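Local coordinates for protein histone acetyltransferase HPA2 and related acetyltransferases (Corynebacterium glutamicum ATCC 13032, PDB 2QEC) that probably transfers an acyl group, most likely acetyl, to an acceptor, as a member of the GNAT family of acetyltransferases, at residues Ala47-Glu50 and Leu51-Glu54; Phe14-Ile17 and Val18-Leu21. The protein carries 1 engineered substitution. All blocks are in the same frame, centred on the assembly; numbering follows the deposited sequence.

Contact 1 of 2, residues Ala47-Glu50 and Leu51-Glu54; sequences ALFE and LQIE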
ATOM      1  N   ALA A  47      24.116  15.820 -14.511  1.00 40.96           N
ATOM      2  CA  ALA A  47      23.090  16.552 -15.248  1.00 43.43           C
ATOM      3  C   ALA A  47      21.688  16.121 -14.818  1.00 43.61           C
ATOM      4  O   ALA A  47      20.814  16.962 -14.676  1.00 45.71           O
ATOM      5  CB  ALA A  47      23.262  16.358 -16.752  1.00 44.00           C
ATOM      6  N   LEU A  48      21.493  14.834 -14.561  1.00 43.44           N
ATOM      7  CA  LEU A  48      20.173  14.327 -14.139  1.00 43.80           C
ATOM      8  C   LEU A  48      19.746  14.939 -12.821  1.00 43.53           C
ATOM      9  O   LEU A  48      18.637  15.452 -12.700  1.00 46.05           O
ATOM     10  CB  LEU A  48      20.165  12.794 -14.015  1.00 42.50           C
ATOM     11  CG  LEU A  48      18.861  12.180 -13.435  1.00 45.72           C
ATOM     12  CD1 LEU A  48      17.653  12.542 -14.316  1.00 47.73           C
ATOM     13  CD2 LEU A  48      18.920  10.702 -13.238  1.00 44.39           C
ATOM     14  N   PHE A  49      20.623  14.841 -11.827  1.00 42.55           N
ATOM     15  CA  PHE A  49      20.393  15.446 -10.518  1.00 43.11           C
ATOM     16  C   PHE A  49      20.186  16.970 -10.580  1.00 46.59           C
ATOM     17  O   PHE A  49      19.311  17.492  -9.899  1.00 50.49           O
ATOM     18  CB  PHE A  49      21.533  15.096  -9.547  1.00 43.04           C
ATOM     19  CG  PHE A  49      21.536  13.653  -9.076  1.00 41.07           C
ATOM     20  CD1 PHE A  49      20.373  13.049  -8.640  1.00 46.07           C
ATOM     21  CD2 PHE A  49      22.706  12.919  -9.025  1.00 41.11           C
ATOM     22  CE1 PHE A  49      20.381  11.757  -8.179  1.00 44.30           C
ATOM     23  CE2 PHE A  49      22.710  11.601  -8.556  1.00 38.60           C
ATOM     24  CZ  PHE A  49      21.542  11.033  -8.139  1.00 44.83           C
ATOM     25  N   GLU A  50      20.974  17.681 -11.392  1.00 47.25           N
ATOM     26  CA  GLU A  50      20.772  19.125 -11.564  1.00 46.54           C
ATOM     27  C   GLU A  50      19.370  19.457 -12.065  1.00 48.00           C
ATOM     28  O   GLU A  50      18.746  20.385 -11.566  1.00 48.59           O
ATOM     29  CB  GLU A  50      21.814  19.705 -12.499  1.00 46.55           C
ATOM     30  CG  GLU A  50      23.180  19.707 -11.885  1.00 50.01           C
ATOM     31  CD  GLU A  50      24.285  20.102 -12.832  1.00 50.64           C
ATOM     32  OE1 GLU A  50      24.117  19.969 -14.079  1.00 55.16           O
ATOM     33  OE2 GLU A  50      25.344  20.526 -12.311  1.00 58.61           O
ATOM     34  N   LEU A  51      18.882  18.679 -13.015  1.00 48.73           N
ATOM     35  CA  LEU A  51      17.553  18.840 -13.599  1.00 51.82           C
ATOM     36  C   LEU A  51      16.412  18.488 -12.629  1.00 52.76           C
ATOM     37  O   LEU A  51      15.418  19.208 -12.557  1.00 53.51           O
ATOM     38  CB  LEU A  51      17.445  17.954 -14.835  1.00 52.81           C
ATOM     39  CG  LEU A  51      16.118  17.951 -15.598  1.00 58.22           C
ATOM     40  CD1 LEU A  51      15.947  19.235 -16.391  1.00 62.62           C
ATOM     41  CD2 LEU A  51      16.057  16.765 -16.506  1.00 57.38           C
ATOM     42  N   GLN A  52      16.555  17.378 -11.910  1.00 49.40           N
ATOM     43  CA  GLN A  52      15.564  16.966 -10.916  1.00 50.18           C
ATOM     44  C   GLN A  52      15.421  18.035  -9.818  1.00 51.77           C
ATOM     45  O   GLN A  52      14.320  18.406  -9.462  1.00 55.79           O
ATOM     46  CB  GLN A  52      15.909  15.591 -10.315  1.00 48.35           C
ATOM     47  CG  GLN A  52      15.445  14.402 -11.155  1.00 49.70           C
ATOM     48  CD  GLN A  52      16.020  13.082 -10.694  1.00 45.00           C
ATOM     49  OE1 GLN A  52      17.004  13.034  -9.979  1.00 50.77           O
ATOM     50  NE2 GLN A  52      15.389  11.998 -11.093  1.00 51.97           N
ATOM     51  N   ILE A  53      16.528  18.537  -9.300  1.00 54.82           N
ATOM     52  CA  ILE A  53      16.484  19.596  -8.292  1.00 57.24           C
ATOM     53  C   ILE A  53      15.843  20.868  -8.826  1.00 61.07           C
ATOM     54  O   ILE A  53      14.986  21.469  -8.186  1.00 61.30           O
ATOM     55  CB  ILE A  53      17.895  19.912  -7.784  1.00 58.97           C
ATOM     56  CG1 ILE A  53      18.374  18.781  -6.879  1.00 54.57           C
ATOM     57  CG2 ILE A  53      17.958  21.288  -7.042  1.00 60.51           C
ATOM     58  CD1 ILE A  53      19.849  18.870  -6.598  1.00 56.66           C
ATOM     59  N   GLU A  54      16.256  21.264 -10.018  1.00 62.39           N
ATOM     60  CA  GLU A  54      15.875  22.547 -10.581  1.00 65.03           C
ATOM     61  C   GLU A  54      14.396  22.576 -10.956  1.00 64.30           C
ATOM     62  O   GLU A  54      13.705  23.559 -10.680  1.00 65.43           O
ATOM     63  CB  GLU A  54      16.766  22.829 -11.788  1.00 66.24           C
ATOM     64  CG  GLU A  54      16.484  24.090 -12.556  1.00 76.44           C
ATOM     65  CD  GLU A  54      17.063  24.017 -13.958  1.00 85.21           C
ATOM     66  OE1 GLU A  54      18.303  23.881 -14.082  1.00 89.61           O
ATOM     67  OE2 GLU A  54      16.271  24.078 -14.923  1.00 86.52           O
TER
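Ala47 O accepts a hydrogen bond from Leu51 N at 3.1 Å, one turn further along the helix of residues 43-60. The Ala47 methyl rests on Ile101 of helix 98-102. Leu48 follows with the bond from Gln52 N to Leu48 O, 2.9 Å. Its side chain also meets Gln52. CG of Leu48 sits anti to its own backbone N (chi1 174°), and this brings CD1 to 4.0 Å from Gln52 NE2. The isobutyl group thus lies against the amide while its other contacts run to Ile101 and Phe102. Phe49 comes next. Its carbonyl receives Ile53 N at 3.0 Å. The side chain of Ile53 folds back over the same oxygen, with CG1 3.4 Å from Phe49 O. The Phe49 ring is approached obliquely by the Gln52 amide, OE1 lying 3.6 Å from CD1 of the ring, and the two planes are turned 48° apart. Phe31 packs edge-to-face with this ring, and Leu21 and Phe25 of helix 14-25 also touch it. Glu50 closes the series: Glu54 N binds Glu50 O at 3.1 Å. The carboxylate of Glu54 has its partner elsewhere, in a salt bridge with Arg97. Backbone bonding of the i to i+4 kind therefore runs unbroken through this part of the helix. In this GNAT fold the helix packs against helices 14-25 and 98-102, and Gln52 ties it to the sheet. Its OE1 is hydrogen-bonded to Tyr129 OH, on a central strand. The Gln52 amide lies against two apolar side chains. Leu48 touches it at CD and NE2, the Phe49 ring at OE1; with the bond to Tyr129 this should restrict its rotation.

Contact 2 of 2, residues Phe14-Ile17 and Val18-Leu21; sequences FPKI and VDVL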
ATOM      1  N   PHE A  14      22.717  24.500  -3.905  1.00 43.34           N
ATOM      2  CA  PHE A  14      22.449  23.486  -4.933  1.00 46.63           C
ATOM      3  C   PHE A  14      23.719  22.823  -5.532  1.00 45.13           C
ATOM      4  O   PHE A  14      23.734  21.604  -5.670  1.00 44.56           O
ATOM      5  CB  PHE A  14      21.507  24.006  -6.035  1.00 49.00           C
ATOM      6  CG  PHE A  14      20.071  24.265  -5.580  1.00 53.84           C
ATOM      7  CD1 PHE A  14      19.629  23.966  -4.286  1.00 51.15           C
ATOM      8  CD2 PHE A  14      19.154  24.785  -6.475  1.00 55.28           C
ATOM      9  CE1 PHE A  14      18.330  24.190  -3.912  1.00 49.36           C
ATOM     10  CE2 PHE A  14      17.846  25.023  -6.089  1.00 52.95           C
ATOM     11  CZ  PHE A  14      17.436  24.725  -4.796  1.00 52.38           C
ATOM     12  N   PRO A  15      24.777  23.596  -5.892  1.00 45.89           N
ATOM     13  CA  PRO A  15      25.989  22.911  -6.345  1.00 45.19           C
ATOM     14  C   PRO A  15      26.534  21.824  -5.423  1.00 44.28           C
ATOM     15  O   PRO A  15      26.885  20.742  -5.893  1.00 41.57           O
ATOM     16  CB  PRO A  15      26.989  24.050  -6.514  1.00 46.76           C
ATOM     17  CG  PRO A  15      26.161  25.198  -6.854  1.00 50.01           C
ATOM     18  CD  PRO A  15      24.919  25.045  -6.025  1.00 45.44           C
ATOM     19  N   LYS A  16      26.600  22.095  -4.124  1.00 43.72           N
ATOM     20  CA  LYS A  16      27.144  21.130  -3.174  1.00 43.53           C
ATOM     21  C   LYS A  16      26.207  19.956  -3.032  1.00 41.50           C
ATOM     22  O   LYS A  16      26.603  18.799  -2.883  1.00 44.93           O
ATOM     23  CB  LYS A  16      27.355  21.799  -1.807  1.00 42.85           C
ATOM     24  CG  LYS A  16      27.881  20.853  -0.738  1.00 46.28           C
ATOM     25  CD  LYS A  16      29.356  20.521  -0.976  1.00 52.46           C
ATOM     26  CE  LYS A  16      29.790  19.349  -0.100  1.00 50.88           C
ATOM     27  NZ  LYS A  16      29.635  19.743   1.328  1.00 61.67           N
ATOM     28  N   ILE A  17      24.945  20.261  -3.062  1.00 41.80           N
ATOM     29  CA  ILE A  17      23.903  19.214  -2.985  1.00 40.28           C
ATOM     30  C   ILE A  17      24.105  18.187  -4.131  1.00 42.46           C
ATOM     31  O   ILE A  17      24.146  16.972  -3.903  1.00 41.89           O
ATOM     32  CB  ILE A  17      22.536  19.869  -3.011  1.00 44.34           C
ATOM     33  CG1 ILE A  17      22.201  20.449  -1.633  1.00 48.84           C
ATOM     34  CG2 ILE A  17      21.449  18.890  -3.382  1.00 40.87           C
ATOM     35  CD1 ILE A  17      21.004  21.288  -1.617  1.00 50.90           C
ATOM     36  N   VAL A  18      24.289  18.695  -5.344  1.00 44.61           N
ATOM     37  CA  VAL A  18      24.520  17.840  -6.525  1.00 43.37           C
ATOM     38  C   VAL A  18      25.820  17.070  -6.363  1.00 42.12           C
ATOM     39  O   VAL A  18      25.879  15.883  -6.654  1.00 42.60           O
ATOM     40  CB  VAL A  18      24.504  18.661  -7.799  1.00 43.01           C
ATOM     41  CG1 VAL A  18      24.987  17.829  -9.007  1.00 46.45           C
ATOM     42  CG2 VAL A  18      23.113  19.260  -8.047  1.00 46.71           C
ATOM     43  N   ASP A  19      26.877  17.735  -5.898  1.00 45.26           N
ATOM     44  CA  ASP A  19      28.149  17.060  -5.608  1.00 44.93           C
ATOM     45  C   ASP A  19      27.944  15.887  -4.675  1.00 43.44           C
ATOM     46  O   ASP A  19      28.547  14.819  -4.859  1.00 42.51           O
ATOM     47  CB  ASP A  19      29.158  17.971  -4.923  1.00 43.08           C
ATOM     48  CG  ASP A  19      29.742  19.017  -5.838  1.00 47.58           C
ATOM     49  OD1 ASP A  19      29.643  18.895  -7.077  1.00 49.39           O
ATOM     50  OD2 ASP A  19      30.286  19.982  -5.286  1.00 48.21           O
ATOM     51  N   VAL A  20      27.147  16.095  -3.638  1.00 43.84           N
ATOM     52  CA  VAL A  20      26.858  15.017  -2.649  1.00 40.64           C
ATOM     53  C   VAL A  20      26.058  13.829  -3.247  1.00 43.92           C
ATOM     54  O   VAL A  20      26.372  12.650  -3.019  1.00 43.10           O
ATOM     55  CB  VAL A  20      26.149  15.575  -1.384  1.00 46.75           C
ATOM     56  CG1 VAL A  20      25.749  14.473  -0.473  1.00 39.72           C
ATOM     57  CG2 VAL A  20      27.121  16.512  -0.606  1.00 42.03           C
ATOM     58  N   LEU A  21      25.034  14.135  -4.023  1.00 41.87           N
ATOM     59  CA  LEU A  21      24.279  13.105  -4.730  1.00 40.68           C
ATOM     60  C   LEU A  21      25.156  12.268  -5.672  1.00 43.32           C
ATOM     61  O   LEU A  21      25.052  11.049  -5.726  1.00 45.05           O
ATOM     62  CB  LEU A  21      23.134  13.766  -5.498  1.00 43.31           C
ATOM     63  CG  LEU A  21      22.018  14.338  -4.619  1.00 44.66           C
ATOM     64  CD1 LEU A  21      21.155  15.373  -5.371  1.00 43.56           C
ATOM     65  CD2 LEU A  21      21.200  13.254  -4.054  1.00 44.11           C
TER
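Lys16 O receives Val20 N at 2.9 Å, the shortest of four i to i+4 bonds in the first turns of the alpha-helix of residues 14-25. This helix packs on the mixed sheet of the GNAT fold. The methyl CG2 of Val20 also lies close to the carbonyl, 3.3 Å from Lys16 O. The same methyl touches the lysine chain, at 3.9 Å from Lys16 CE. The chain bends at chi2 (73°) and again at chi4, and its aliphatic part crosses Val20 at a slant. NZ then reaches Ile73 O for a hydrogen bond, with a long, weak ion pair to Glu72. Asp19 is Lys16's neighbour on the helix, but their charged ends do not meet: the carboxylate of Asp19 forms a salt bridge with Arg46 of helix 43-60. Its backbone N binds Pro15 O at 3.0 Å. CG of Asp19 is beside its own backbone N (chi1 -72°), which holds the carboxylate carbon near that same Pro15 carbonyl. Val18 N binds Phe14 O. CG2 of Val18 then lies 3.4 Å from Phe14 O. On the buried side, Ile17 and Leu21, one turn apart, lie alongside each other. Both touch Val76 on strand 73-80, while Ile17 also meets Ile63 and Val65 on strand 61-67. Leu21 N binds Ile17 O. Beside that bond, Ile17 CG2 meets Leu21 CD1 at 4.1 Å.

Overall arrangement
From the N terminus the chain forms strand 5-8 and then helix 14-25, which holds contact 2. After the short helix 29-32 it enters helix 43-60, which holds contact 1. Each contact spans one continuous stretch within a helix, so neither closes a loop. They follow in series, without nesting or crossing, and their centres are about 10 Å apart. The two helices pack together: Ile53 of contact 1 meets Phe14, Ile17 and Val18 of contact 2. The helix pair packs on the mixed sheet, and contact 1 also reaches helix 98-102.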